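Local structure of solute-binding protein (Thermoactinomyces vulgaris, 2ZYO) at residues A[110-115]-A[119-124]; A[95-100]-A[298-303]; A[21-26]-A[282-287]; A[36-41]-A[309-314]. The protein binds linear maltodextrins and cyclodextrins, here maltotetraose, and probably hands them as the extracellular solute receptor to a membrane sugar transporter. One frame throughout, in Å; residues are numbered along the deposited sequence.

Interaction 1: A[110-115]-A[119-124]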
loop_
_atom_site.group_PDB
_atom_site.type_symbol
_atom_site.label_atom_id
_atom_site.label_comp_id
_atom_site.label_asym_id
_atom_site.label_seq_id
_atom_site.Cartn_x
_atom_site.Cartn_y
_atom_site.Cartn_z
ATOM N N VAL A 110 5.343 -2.628 -11.738
ATOM C CA VAL A 110 4.998 -1.505 -10.862
ATOM C C VAL A 110 5.423 -1.770 -9.411
ATOM O O VAL A 110 5.867 -0.856 -8.711
ATOM C CB VAL A 110 3.490 -1.144 -10.961
ATOM C CG1 VAL A 110 3.164 0.076 -10.120
ATOM C CG2 VAL A 110 3.102 -0.887 -12.411
ATOM N N ALA A 111 5.312 -3.025 -8.976
ATOM C CA ALA A 111 5.771 -3.423 -7.646
ATOM C C ALA A 111 7.284 -3.248 -7.504
ATOM O O ALA A 111 7.778 -2.870 -6.440
ATOM C CB ALA A 111 5.372 -4.862 -7.353
ATOM N N MET A 112 8.014 -3.518 -8.584
ATOM C CA MET A 112 9.466 -3.362 -8.580
ATOM C C MET A 112 9.886 -1.898 -8.527
ATOM O O MET A 112 10.895 -1.562 -7.912
ATOM C CB MET A 112 10.099 -4.066 -9.783
ATOM C CG MET A 112 10.024 -5.591 -9.725
ATOM S SD MET A 112 10.596 -6.305 -8.164
ATOM C CE MET A 112 12.350 -5.959 -8.249
ATOM N N LYS A 113 9.099 -1.031 -9.162
ATOM C CA LYS A 113 9.332 0.412 -9.095
ATOM C C LYS A 113 9.236 0.916 -7.656
ATOM O O LYS A 113 9.994 1.797 -7.251
ATOM C CB LYS A 113 8.352 1.168 -9.992
ATOM C CG LYS A 113 8.591 0.970 -11.480
ATOM C CD LYS A 113 7.644 1.827 -12.311
ATOM C CE LYS A 113 7.642 1.405 -13.777
ATOM N NZ LYS A 113 8.986 1.513 -14.418
ATOM N N ALA A 114 8.312 0.337 -6.889
ATOM C CA ALA A 114 8.129 0.695 -5.482
ATOM C C ALA A 114 9.363 0.398 -4.633
ATOM O O ALA A 114 9.577 1.042 -3.609
ATOM C CB ALA A 114 6.911 -0.010 -4.906
ATOM N N LEU A 115 10.171 -0.568 -5.067
ATOM C CA LEU A 115 11.352 -0.981 -4.305
ATOM C C LEU A 115 12.653 -0.413 -4.875
ATOM O O LEU A 115 13.747 -0.750 -4.416
ATOM C CB LEU A 115 11.413 -2.510 -4.189
ATOM C CG LEU A 115 10.182 -3.209 -3.595
ATOM C CD1 LEU A 115 10.451 -4.691 -3.419
ATOM C CD2 LEU A 115 9.741 -2.582 -2.267
ATOM N N GLY A 119 17.712 5.292 -8.509
ATOM C CA GLY A 119 18.325 4.487 -9.567
ATOM C C GLY A 119 18.957 3.184 -9.106
ATOM O O GLY A 119 19.783 2.602 -9.816
ATOM N N LYS A 120 18.573 2.727 -7.915
ATOM C CA LYS A 120 19.083 1.475 -7.352
ATOM C C LYS A 120 17.945 0.638 -6.777
ATOM O O LYS A 120 16.950 1.180 -6.290
ATOM C CB LYS A 120 20.140 1.753 -6.275
ATOM C CG LYS A 120 21.381 2.478 -6.794
ATOM C CD LYS A 120 22.414 2.720 -5.705
ATOM C CE LYS A 120 23.663 3.376 -6.282
ATOM N NZ LYS A 120 24.751 3.516 -5.276
ATOM N N LEU A 121 18.101 -0.682 -6.838
ATOM C CA LEU A 121 17.096 -1.609 -6.322
ATOM C C LEU A 121 17.425 -2.030 -4.893
ATOM O O LEU A 121 18.558 -2.417 -4.604
ATOM C CB LEU A 121 16.995 -2.842 -7.225
ATOM C CG LEU A 121 15.935 -3.887 -6.861
ATOM C CD1 LEU A 121 14.528 -3.301 -6.948
ATOM C CD2 LEU A 121 16.066 -5.105 -7.758
ATOM N N TYR A 122 16.429 -1.971 -4.011
ATOM C CA TYR A 122 16.642 -2.255 -2.589
ATOM C C TYR A 122 15.969 -3.514 -2.049
ATOM O O TYR A 122 16.168 -3.878 -0.889
ATOM C CB TYR A 122 16.290 -1.028 -1.742
ATOM C CG TYR A 122 17.328 0.044 -1.905
ATOM C CD1 TYR A 122 18.466 0.056 -1.102
ATOM C CD2 TYR A 122 17.203 1.014 -2.898
ATOM C CE1 TYR A 122 19.444 1.026 -1.266
ATOM C CE2 TYR A 122 18.175 1.988 -3.072
ATOM C CZ TYR A 122 19.291 1.985 -2.254
ATOM O OH TYR A 122 20.256 2.947 -2.423
ATOM N N GLY A 123 15.193 -4.193 -2.882
ATOM C CA GLY A 123 14.570 -5.427 -2.426
ATOM C C GLY A 123 13.731 -6.164 -3.439
ATOM O O GLY A 123 13.583 -5.729 -4.583
ATOM N N LEU A 124 13.198 -7.297 -2.991
ATOM C CA LEU A 124 12.280 -8.111 -3.771
ATOM C C LEU A 124 10.947 -8.195 -3.029
ATOM O O LEU A 124 10.929 -8.266 -1.795
ATOM C CB LEU A 124 12.874 -9.500 -4.037
ATOM C CG LEU A 124 14.160 -9.538 -4.878
ATOM C CD1 LEU A 124 14.670 -10.966 -5.011
ATOM C CD2 LEU A 124 13.973 -8.901 -6.256
#
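Met-112 near the end of the helix and Leu-115 just beyond it press on Leu-121, Gly-123 and Leu-124 where the chain leaves a helix, turns through a short beta hairpin and runs into the long strand 120-136 of a bilobed solute-binding fold. Two bumps carry the fit. The first is the thioether end of Met-112: its chain is bent at chi2 and at chi3 (-50° and -69°), which curls CE round into a hollow lined by both methyls of Leu-121. CE sits 3.7 Å from Leu-121 CD1 and 3.8 Å from Leu-121 CD2, and CD2 of Leu-124 closes in at 3.9 Å from the same CE. The second bump is CD1 of Leu-115, which rests on strand backbone and not on a side chain. It lies 3.5 Å from Gly-123 O and 3.6 Å from Leu-124 C, an approach made where Gly-123 carries no side chain and the CB of Leu-124 is directed to the far side. Leu-115 also touches Val-281 and Tyr-285 of strand 278-287, so it is wedged between two strands. The burial has a polar cost, since N and O of Gly-123 find no hydrogen-bonding partner in the model. Behind the apolar contacts the hairpin is closed by Tyr-122 N, which donates to Leu-115 O over 3.0 Å with an N-H...O angle of 159°.

Interaction 2: A[95-100]-A[298-303]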
loop_
_atom_site.group_PDB
_atom_site.type_symbol
_atom_site.label_atom_id
_atom_site.label_comp_id
_atom_site.label_asym_id
_atom_site.label_seq_id
_atom_site.Cartn_x
_atom_site.Cartn_y
_atom_site.Cartn_z
ATOM N N GLN A 95 21.380 -1.322 1.975
ATOM C CA GLN A 95 22.269 -1.321 0.818
ATOM C C GLN A 95 21.531 -1.935 -0.368
ATOM O O GLN A 95 20.625 -2.751 -0.175
ATOM C CB GLN A 95 23.566 -2.077 1.120
ATOM C CG GLN A 95 23.387 -3.528 1.531
ATOM C CD GLN A 95 24.711 -4.242 1.705
ATOM O OE1 GLN A 95 25.525 -4.292 0.782
ATOM N NE2 GLN A 95 24.933 -4.802 2.888
ATOM N N PRO A 96 21.901 -1.541 -1.601
ATOM C CA PRO A 96 21.203 -2.086 -2.766
ATOM C C PRO A 96 21.406 -3.588 -2.899
ATOM O O PRO A 96 22.401 -4.125 -2.406
ATOM C CB PRO A 96 21.881 -1.378 -3.945
ATOM C CG PRO A 96 22.540 -0.184 -3.360
ATOM C CD PRO A 96 22.956 -0.590 -1.991
ATOM N N ILE A 97 20.456 -4.262 -3.542
ATOM C CA ILE A 97 20.668 -5.647 -3.942
ATOM C C ILE A 97 21.154 -5.690 -5.383
ATOM O O ILE A 97 20.810 -4.827 -6.196
ATOM C CB ILE A 97 19.417 -6.544 -3.751
ATOM C CG1 ILE A 97 18.201 -5.984 -4.499
ATOM C CG2 ILE A 97 19.123 -6.729 -2.264
ATOM C CD1 ILE A 97 17.090 -7.011 -4.720
ATOM N N GLN A 98 21.971 -6.692 -5.681
ATOM C CA GLN A 98 22.485 -6.883 -7.023
ATOM C C GLN A 98 21.937 -8.183 -7.594
ATOM O O GLN A 98 22.420 -9.275 -7.281
ATOM C CB GLN A 98 24.016 -6.860 -7.022
ATOM C CG GLN A 98 24.591 -5.510 -6.617
ATOM C CD GLN A 98 26.100 -5.484 -6.656
ATOM O OE1 GLN A 98 26.766 -5.899 -5.706
ATOM N NE2 GLN A 98 26.654 -4.981 -7.756
ATOM N N VAL A 99 20.889 -8.044 -8.402
ATOM C CA VAL A 99 20.282 -9.162 -9.115
ATOM C C VAL A 99 20.120 -8.795 -10.585
ATOM O O VAL A 99 20.044 -7.613 -10.932
ATOM C CB VAL A 99 18.904 -9.574 -8.513
ATOM C CG1 VAL A 99 19.063 -10.084 -7.085
ATOM C CG2 VAL A 99 17.900 -8.421 -8.567
ATOM N N ASP A 100 20.073 -9.810 -11.445
ATOM C CA ASP A 100 19.918 -9.598 -12.881
ATOM C C ASP A 100 18.510 -9.120 -13.205
ATOM O O ASP A 100 17.584 -9.309 -12.412
ATOM C CB ASP A 100 20.208 -10.890 -13.650
ATOM C CG ASP A 100 21.599 -11.438 -13.382
ATOM O OD1 ASP A 100 22.516 -10.647 -13.076
ATOM O OD2 ASP A 100 21.773 -12.671 -13.488
ATOM N N GLU A 298 20.908 -14.173 -1.945
ATOM C CA GLU A 298 20.486 -15.510 -2.353
ATOM C C GLU A 298 19.319 -16.001 -1.494
ATOM O O GLU A 298 18.367 -16.583 -2.012
ATOM C CB GLU A 298 21.659 -16.494 -2.326
ATOM C CG GLU A 298 22.658 -16.231 -3.445
ATOM C CD GLU A 298 23.936 -17.040 -3.339
ATOM O OE1 GLU A 298 24.227 -17.590 -2.255
ATOM O OE2 GLU A 298 24.664 -17.105 -4.356
ATOM N N LEU A 299 19.388 -15.753 -0.186
ATOM C CA LEU A 299 18.269 -16.065 0.702
ATOM C C LEU A 299 17.024 -15.266 0.310
ATOM O O LEU A 299 15.921 -15.812 0.253
ATOM C CB LEU A 299 18.644 -15.812 2.171
ATOM C CG LEU A 299 17.535 -15.885 3.231
ATOM C CD1 LEU A 299 16.876 -17.262 3.310
ATOM C CD2 LEU A 299 18.093 -15.482 4.579
ATOM N N MET A 300 17.209 -13.977 0.031
ATOM C CA MET A 300 16.101 -13.111 -0.366
ATOM C C MET A 300 15.374 -13.647 -1.597
ATOM O O MET A 300 14.145 -13.617 -1.662
ATOM C CB MET A 300 16.592 -11.690 -0.631
ATOM C CG MET A 300 15.460 -10.711 -0.899
ATOM S SD MET A 300 15.999 -9.093 -1.470
ATOM C CE MET A 300 16.750 -8.429 0.017
ATOM N N GLN A 301 16.145 -14.120 -2.574
ATOM C CA GLN A 301 15.576 -14.728 -3.775
ATOM C C GLN A 301 14.842 -16.025 -3.441
ATOM O O GLN A 301 13.764 -16.292 -3.977
ATOM C CB GLN A 301 16.662 -14.988 -4.820
ATOM C CG GLN A 301 17.201 -13.731 -5.467
ATOM C CD GLN A 301 18.433 -13.996 -6.301
ATOM O OE1 GLN A 301 18.334 -14.394 -7.461
ATOM N NE2 GLN A 301 19.602 -13.766 -5.717
ATOM N N PHE A 302 15.425 -16.822 -2.550
ATOM C CA PHE A 302 14.814 -18.082 -2.134
ATOM C C PHE A 302 13.457 -17.843 -1.470
ATOM O O PHE A 302 12.515 -18.610 -1.674
ATOM C CB PHE A 302 15.751 -18.859 -1.200
ATOM C CG PHE A 302 15.302 -20.262 -0.926
ATOM C CD1 PHE A 302 15.701 -21.311 -1.751
ATOM C CD2 PHE A 302 14.475 -20.541 0.159
ATOM C CE1 PHE A 302 15.277 -22.616 -1.501
ATOM C CE2 PHE A 302 14.047 -21.843 0.413
ATOM C CZ PHE A 302 14.451 -22.878 -0.417
ATOM N N LEU A 303 13.362 -16.760 -0.698
ATOM C CA LEU A 303 12.134 -16.422 0.023
ATOM C C LEU A 303 11.059 -15.803 -0.870
ATOM O O LEU A 303 9.913 -15.661 -0.447
ATOM C CB LEU A 303 12.436 -15.470 1.187
ATOM C CG LEU A 303 13.349 -15.954 2.319
ATOM C CD1 LEU A 303 13.638 -14.811 3.277
ATOM C CD2 LEU A 303 12.747 -17.141 3.066
#
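The extended backbone of 95-100 passes segment 298-303, most of it helix, at side-chain distance, with CA atoms 9.5 Å apart for Ile-97 and Met-300 and 9.0 Å for Val-99 and Gln-301, and no hydrogen bond joins the two. Ile-97 and Val-99, alternate residues of the extended run, both turn their CB toward the helix. Met-300 reaches out with CG anti to its backbone N (chi1 -174°) and bends only at chi3, which lays its end across Ile-97 at about a right angle. Its CE meets Ile-97 CG2 at 3.7 Å, while SD stands 4.0 Å from Ile-97 CD1 and equally far from CG2, so the sulfur faces both branches of Ile-97 while the methyl presses on CG2 alone. One helix position on, Gln-301 and Val-99 lie alongside, running in opposite directions. CG1 of Val-99 is 4.0 Å from Gln-301 NE2, a van der Waals contact with the amide, whose NE2 is tied to the backbone O of Thr-297 a turn earlier. Leu-286 and Leu-121 also touch Ile-97, and Trp-284 touches Met-300, joining this patch to the sheet. It is the layered packing of an alpha/beta lobe, with helix 293-302 and the connection after strand 94-95 meeting at the sheet's flank.

Interaction 3: A[21-26]-A[282-287]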
loop_
_atom_site.group_PDB
_atom_site.type_symbol
_atom_site.label_atom_id
_atom_site.label_comp_id
_atom_site.label_asym_id
_atom_site.label_seq_id
_atom_site.Cartn_x
_atom_site.Cartn_y
_atom_site.Cartn_z
ATOM N N LEU A 21 22.354 -16.591 8.885
ATOM C CA LEU A 21 21.774 -15.341 8.430
ATOM C C LEU A 21 20.593 -15.044 9.338
ATOM O O LEU A 21 19.953 -15.966 9.846
ATOM C CB LEU A 21 21.331 -15.448 6.967
ATOM C CG LEU A 21 22.464 -15.627 5.946
ATOM C CD1 LEU A 21 21.920 -16.073 4.595
ATOM C CD2 LEU A 21 23.300 -14.352 5.808
ATOM N N VAL A 22 20.325 -13.761 9.561
ATOM C CA VAL A 22 19.241 -13.347 10.449
ATOM C C VAL A 22 18.162 -12.623 9.649
ATOM O O VAL A 22 18.464 -11.771 8.813
ATOM C CB VAL A 22 19.754 -12.452 11.612
ATOM C CG1 VAL A 22 18.613 -12.051 12.544
ATOM C CG2 VAL A 22 20.847 -13.168 12.406
ATOM N N VAL A 23 16.909 -12.982 9.919
ATOM C CA VAL A 23 15.758 -12.407 9.237
ATOM C C VAL A 23 14.785 -11.897 10.296
ATOM O O VAL A 23 14.478 -12.619 11.242
ATOM C CB VAL A 23 15.057 -13.471 8.352
ATOM C CG1 VAL A 23 13.751 -12.953 7.791
ATOM C CG2 VAL A 23 15.972 -13.919 7.213
ATOM N N TRP A 24 14.322 -10.657 10.149
ATOM C CA TRP A 24 13.262 -10.130 11.014
ATOM C C TRP A 24 11.925 -10.183 10.289
ATOM O O TRP A 24 11.803 -9.694 9.164
ATOM C CB TRP A 24 13.545 -8.691 11.452
ATOM C CG TRP A 24 14.703 -8.520 12.393
ATOM C CD1 TRP A 24 15.366 -9.499 13.077
ATOM C CD2 TRP A 24 15.310 -7.283 12.774
ATOM N NE1 TRP A 24 16.367 -8.947 13.843
ATOM C CE2 TRP A 24 16.349 -7.587 13.681
ATOM C CE3 TRP A 24 15.082 -5.944 12.429
ATOM C CZ2 TRP A 24 17.160 -6.601 14.249
ATOM C CZ3 TRP A 24 15.888 -4.962 12.995
ATOM C CH2 TRP A 24 16.916 -5.298 13.893
ATOM N N GLU A 25 10.929 -10.775 10.940
ATOM C CA GLU A 25 9.598 -10.912 10.360
ATOM C C GLU A 25 8.517 -10.466 11.347
ATOM O O GLU A 25 8.704 -10.549 12.564
ATOM C CB GLU A 25 9.359 -12.357 9.897
ATOM C CG GLU A 25 8.008 -12.624 9.217
ATOM C CD GLU A 25 7.776 -11.772 7.979
ATOM O OE1 GLU A 25 7.951 -12.296 6.862
ATOM O OE2 GLU A 25 7.421 -10.582 8.118
ATOM N N ASN A 26 7.398 -9.998 10.795
ATOM C CA ASN A 26 6.248 -9.495 11.555
ATOM C C ASN A 26 5.935 -10.282 12.824
ATOM O O ASN A 26 5.759 -11.499 12.782
ATOM C CB ASN A 26 5.009 -9.451 10.652
ATOM C CG ASN A 26 3.852 -8.690 11.275
ATOM O OD1 ASN A 26 3.985 -8.087 12.340
ATOM N ND2 ASN A 26 2.708 -8.708 10.602
ATOM N N LYS A 282 5.140 -4.604 0.303
ATOM C CA LYS A 282 5.977 -5.091 1.394
ATOM C C LYS A 282 7.049 -5.986 0.792
ATOM O O LYS A 282 6.737 -7.007 0.182
ATOM C CB LYS A 282 5.153 -5.872 2.423
ATOM C CG LYS A 282 4.192 -5.019 3.243
ATOM C CD LYS A 282 3.685 -5.747 4.485
ATOM C CE LYS A 282 2.897 -7.005 4.154
ATOM N NZ LYS A 282 2.424 -7.714 5.378
ATOM N N GLY A 283 8.309 -5.593 0.948
ATOM C CA GLY A 283 9.415 -6.377 0.411
ATOM C C GLY A 283 10.435 -6.780 1.455
ATOM O O GLY A 283 10.352 -6.366 2.614
ATOM N N TRP A 284 11.388 -7.610 1.033
ATOM C CA TRP A 284 12.578 -7.910 1.823
ATOM C C TRP A 284 13.671 -6.941 1.414
ATOM O O TRP A 284 13.915 -6.750 0.217
ATOM C CB TRP A 284 13.073 -9.333 1.554
ATOM C CG TRP A 284 12.248 -10.425 2.154
ATOM C CD1 TRP A 284 11.573 -11.404 1.482
ATOM C CD2 TRP A 284 12.024 -10.665 3.548
ATOM N NE1 TRP A 284 10.935 -12.236 2.371
ATOM C CE2 TRP A 284 11.191 -11.803 3.646
ATOM C CE3 TRP A 284 12.434 -10.022 4.724
ATOM C CZ2 TRP A 284 10.768 -12.320 4.876
ATOM C CZ3 TRP A 284 12.010 -10.533 5.949
ATOM C CH2 TRP A 284 11.182 -11.670 6.013
ATOM N N TYR A 285 14.330 -6.342 2.403
ATOM C CA TYR A 285 15.438 -5.417 2.159
ATOM C C TYR A 285 16.715 -5.944 2.794
ATOM O O TYR A 285 16.669 -6.792 3.686
ATOM C CB TYR A 285 15.106 -4.009 2.673
ATOM C CG TYR A 285 13.691 -3.588 2.357
ATOM C CD1 TYR A 285 13.222 -3.597 1.045
ATOM C CD2 TYR A 285 12.817 -3.201 3.369
ATOM C CE1 TYR A 285 11.917 -3.231 0.746
ATOM C CE2 TYR A 285 11.505 -2.825 3.079
ATOM C CZ TYR A 285 11.066 -2.847 1.767
ATOM O OH TYR A 285 9.776 -2.483 1.467
ATOM N N LEU A 286 17.852 -5.447 2.318
ATOM C CA LEU A 286 19.159 -5.898 2.777
ATOM C C LEU A 286 19.812 -4.832 3.647
ATOM O O LEU A 286 20.096 -3.726 3.178
ATOM C CB LEU A 286 20.049 -6.229 1.573
ATOM C CG LEU A 286 21.486 -6.710 1.799
ATOM C CD1 LEU A 286 21.539 -7.956 2.668
ATOM C CD2 LEU A 286 22.169 -6.956 0.459
ATOM N N SER A 287 20.048 -5.176 4.910
ATOM C CA SER A 287 20.675 -4.254 5.849
ATOM C C SER A 287 22.051 -3.830 5.359
ATOM O O SER A 287 22.834 -4.658 4.892
ATOM C CB SER A 287 20.806 -4.899 7.228
ATOM O OG SER A 287 21.637 -4.124 8.078
#
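Trp-284 reaches from strand 282-287 to strand 21-25, whose segment axes come no closer than 9.4 Å and run at 143° to each other. From CB the indole is set by chi1 of -74°, which puts CG anti to the carbonyl carbon; the pyrrole part makes none of the contacts with 21-26, and the far end of the six-membered ring makes them all. CZ3 comes first: in the ring plane, at the edge, it meets the backbone O of Trp-24 at 3.3 Å, and it also brushes Val-23 CG1 at 3.5 Å. CH2, the outermost carbon, is shared, lying 3.4 Å from Val-23 CG1 and 3.4 Å from Glu-25 OE1. CZ2 completes the set, again 3.4 Å from Glu-25 OE1. The Glu-25 side chain crosses the indole at about a right angle, its carboxylate plane tilted 52° from the ring's. It is held from several sides: OE1 forms a salt bridge with Lys-126 and a hydrogen bond with Thr-36 OG1, while OE2 accepts Asn-26 N at 2.7 Å through its anti lone pair. Lys-126 also makes a cation-pi contact with Trp-284, so one ammonium probably steadies both the carboxylate and the ring. Between the two strands runs strand 77-81, bonded to the first through the backbones of Val-22 and Leu-77 and paired antiparallel with the second. A tryptophan thus spans the intervening strand under helix 30-47, within the central sheet of a lobe whose order 50-55, 20-25, 77-81, 278-287 fits the type 2 periplasmic-binding-protein fold.

Interaction 4: A[36-41]-A[309-314]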
loop_
_atom_site.group_PDB
_atom_site.type_symbol
_atom_site.label_atom_id
_atom_site.label_comp_id
_atom_site.label_asym_id
_atom_site.label_seq_id
_atom_site.Cartn_x
_atom_site.Cartn_y
_atom_site.Cartn_z
ATOM N N THR A 36 7.456 -17.465 6.843
ATOM C CA THR A 36 8.866 -17.114 6.707
ATOM C C THR A 36 9.746 -18.152 7.401
ATOM O O THR A 36 10.783 -18.538 6.869
ATOM C CB THR A 36 9.146 -15.679 7.203
ATOM O OG1 THR A 36 8.452 -14.760 6.352
ATOM C CG2 THR A 36 10.638 -15.350 7.159
ATOM N N LYS A 37 9.308 -18.629 8.564
ATOM C CA LYS A 37 10.025 -19.694 9.266
ATOM C C LYS A 37 10.101 -20.964 8.414
ATOM O O LYS A 37 11.131 -21.641 8.398
ATOM C CB LYS A 37 9.386 -19.987 10.629
ATOM C CG LYS A 37 9.622 -18.901 11.678
ATOM C CD LYS A 37 9.094 -19.324 13.046
ATOM C CE LYS A 37 9.229 -18.212 14.084
ATOM N NZ LYS A 37 10.633 -17.794 14.355
ATOM N N LYS A 38 9.021 -21.270 7.694
ATOM C CA LYS A 38 8.991 -22.436 6.812
ATOM C C LYS A 38 10.047 -22.334 5.712
ATOM O O LYS A 38 10.854 -23.251 5.524
ATOM C CB LYS A 38 7.603 -22.626 6.185
ATOM C CG LYS A 38 7.548 -23.759 5.166
ATOM C CD LYS A 38 6.283 -23.712 4.326
ATOM C CE LYS A 38 6.348 -24.704 3.172
ATOM N NZ LYS A 38 6.428 -26.125 3.622
ATOM N N TRP A 39 10.041 -21.216 4.993
ATOM C CA TRP A 39 10.935 -21.061 3.849
ATOM C C TRP A 39 12.385 -20.795 4.239
ATOM O O TRP A 39 13.299 -21.242 3.542
ATOM C CB TRP A 39 10.365 -20.060 2.841
ATOM C CG TRP A 39 9.152 -20.650 2.210
ATOM C CD1 TRP A 39 7.850 -20.347 2.486
ATOM C CD2 TRP A 39 9.125 -21.715 1.256
ATOM N NE1 TRP A 39 7.012 -21.139 1.739
ATOM C CE2 TRP A 39 7.769 -21.988 0.974
ATOM C CE3 TRP A 39 10.116 -22.458 0.600
ATOM C CZ2 TRP A 39 7.377 -22.969 0.058
ATOM C CZ3 TRP A 39 9.726 -23.434 -0.308
ATOM C CH2 TRP A 39 8.366 -23.680 -0.569
ATOM N N ALA A 40 12.592 -20.105 5.360
ATOM C CA ALA A 40 13.924 -20.015 5.958
ATOM C C ALA A 40 14.427 -21.422 6.276
ATOM O O ALA A 40 15.582 -21.755 6.003
ATOM C CB ALA A 40 13.893 -19.170 7.207
ATOM N N GLY A 41 13.540 -22.249 6.831
ATOM C CA GLY A 41 13.856 -23.646 7.130
ATOM C C GLY A 41 14.291 -24.434 5.906
ATOM O O GLY A 41 15.257 -25.204 5.969
ATOM N N LEU A 309 6.298 -17.848 -2.735
ATOM C CA LEU A 309 5.222 -16.856 -2.711
ATOM C C LEU A 309 3.831 -17.449 -2.956
ATOM O O LEU A 309 2.835 -16.903 -2.478
ATOM C CB LEU A 309 5.514 -15.689 -3.663
ATOM C CG LEU A 309 6.685 -14.774 -3.275
ATOM C CD1 LEU A 309 6.834 -13.631 -4.265
ATOM C CD2 LEU A 309 6.545 -14.230 -1.855
ATOM N N ALA A 310 3.765 -18.560 -3.692
ATOM C CA ALA A 310 2.514 -19.309 -3.829
ATOM C C ALA A 310 2.088 -19.804 -2.452
ATOM O O ALA A 310 0.934 -19.639 -2.049
ATOM C CB ALA A 310 2.681 -20.477 -4.787
ATOM N N SER A 311 3.044 -20.390 -1.731
ATOM C CA SER A 311 2.851 -20.819 -0.348
ATOM C C SER A 311 2.464 -19.648 0.554
ATOM O O SER A 311 1.512 -19.747 1.336
ATOM C CB SER A 311 4.122 -21.502 0.166
ATOM O OG SER A 311 4.137 -21.598 1.578
ATOM N N ARG A 312 3.193 -18.539 0.435
ATOM C CA ARG A 312 2.903 -17.351 1.242
ATOM C C ARG A 312 1.486 -16.824 1.020
ATOM O O ARG A 312 0.794 -16.487 1.983
ATOM C CB ARG A 312 3.924 -16.234 1.006
ATOM C CG ARG A 312 3.854 -15.169 2.085
ATOM C CD ARG A 312 4.848 -14.038 1.905
ATOM N NE ARG A 312 4.792 -13.157 3.070
ATOM C CZ ARG A 312 3.927 -12.156 3.222
ATOM N NH1 ARG A 312 3.044 -11.874 2.272
ATOM N NH2 ARG A 312 3.947 -11.432 4.331
ATOM N N PHE A 313 1.053 -16.765 -0.237
ATOM C CA PHE A 313 -0.302 -16.310 -0.531
ATOM C C PHE A 313 -1.356 -17.204 0.118
ATOM O O PHE A 313 -2.297 -16.713 0.739
ATOM C CB PHE A 313 -0.570 -16.208 -2.034
ATOM C CG PHE A 313 -2.029 -16.081 -2.363
ATOM C CD1 PHE A 313 -2.717 -14.903 -2.081
ATOM C CD2 PHE A 313 -2.728 -17.153 -2.906
ATOM C CE1 PHE A 313 -4.074 -14.788 -2.352
ATOM C CE2 PHE A 313 -4.087 -17.047 -3.181
ATOM C CZ PHE A 313 -4.760 -15.862 -2.906
ATOM N N LYS A 314 -1.191 -18.514 -0.034
ATOM C CA LYS A 314 -2.166 -19.475 0.479
ATOM C C LYS A 314 -2.272 -19.436 2.007
ATOM O O LYS A 314 -3.358 -19.623 2.562
ATOM C CB LYS A 314 -1.852 -20.888 -0.026
ATOM C CG LYS A 314 -2.046 -21.053 -1.534
ATOM C CD LYS A 314 -1.584 -22.416 -2.022
ATOM C CE LYS A 314 -1.544 -22.474 -3.540
ATOM N NZ LYS A 314 -1.044 -23.785 -4.036
HETATM O O HOH W 1 7.219 -15.287 3.845
#
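Trp-39 and Ser-311 meet edge-on between two helices whose CA atoms stay 9.1 Å apart at this pair. The indole of Trp-39 presents its N-H edge, and Ser-311 OG lies almost in the ring plane, only 5° out of it. NE1 donates to OG over 2.9 Å with an N-H...O angle of 162°, a nearly straight bond. The serine hydroxyl gets there because OG is anti to the backbone N (chi1 163°), extending from the helix toward the indole; CB itself lies beside the benzo edge, 3.6 Å from Trp-39 CZ2. OG has a second partner in Asn-35 ND2, so two N-H groups of helix 30-47 grip one hydroxyl of helix 306-316. Lys-38 comes at the indole differently: its CE lies over one face near the rim, 3.5 Å above the plane, and its CD is 4.1 Å from Ser-311 OG, so the aliphatic chain flanks the hydrogen bond. A looser link runs through a water next to these side chains. The water donates to Thr-36 OG1 at 2.8 Å and accepts a weak bond from Arg-312 NE at 3.3 Å, lying in the guanidinium plane at its edge. Arg-312 is held more firmly by a salt bridge from NH1 to Glu-318. Leu-303, on the connection into helix 306-316, packs on Trp-39 as well. The arrangement is a sparse, mainly polar helix-helix contact in the outer helical layer of an alpha/beta lobe of the solute-binding fold.

From the N terminus, 21-26 waits for 282-287 to close interaction 3, and 36-41 waits longer still, for 309-314, to close interaction 4. These two loops cross, since their segments alternate. Next comes 95-100, whose partner 298-303 lies beyond 282-287, so interaction 2 crosses interaction 3 but nests inside interaction 4. Interaction 1 closes locally and is nested inside all three. In space, Leu-124 O to Trp-284 N joins interactions 1 and 3 as neighbouring strands, Ile-97 N to Leu-121 O joins 1 and 2, and strand 20-25 leads directly into helix 30-47, which joins 3 and 4. Together they tie the central sheet to its helices; interactions 1 and 4 do not touch.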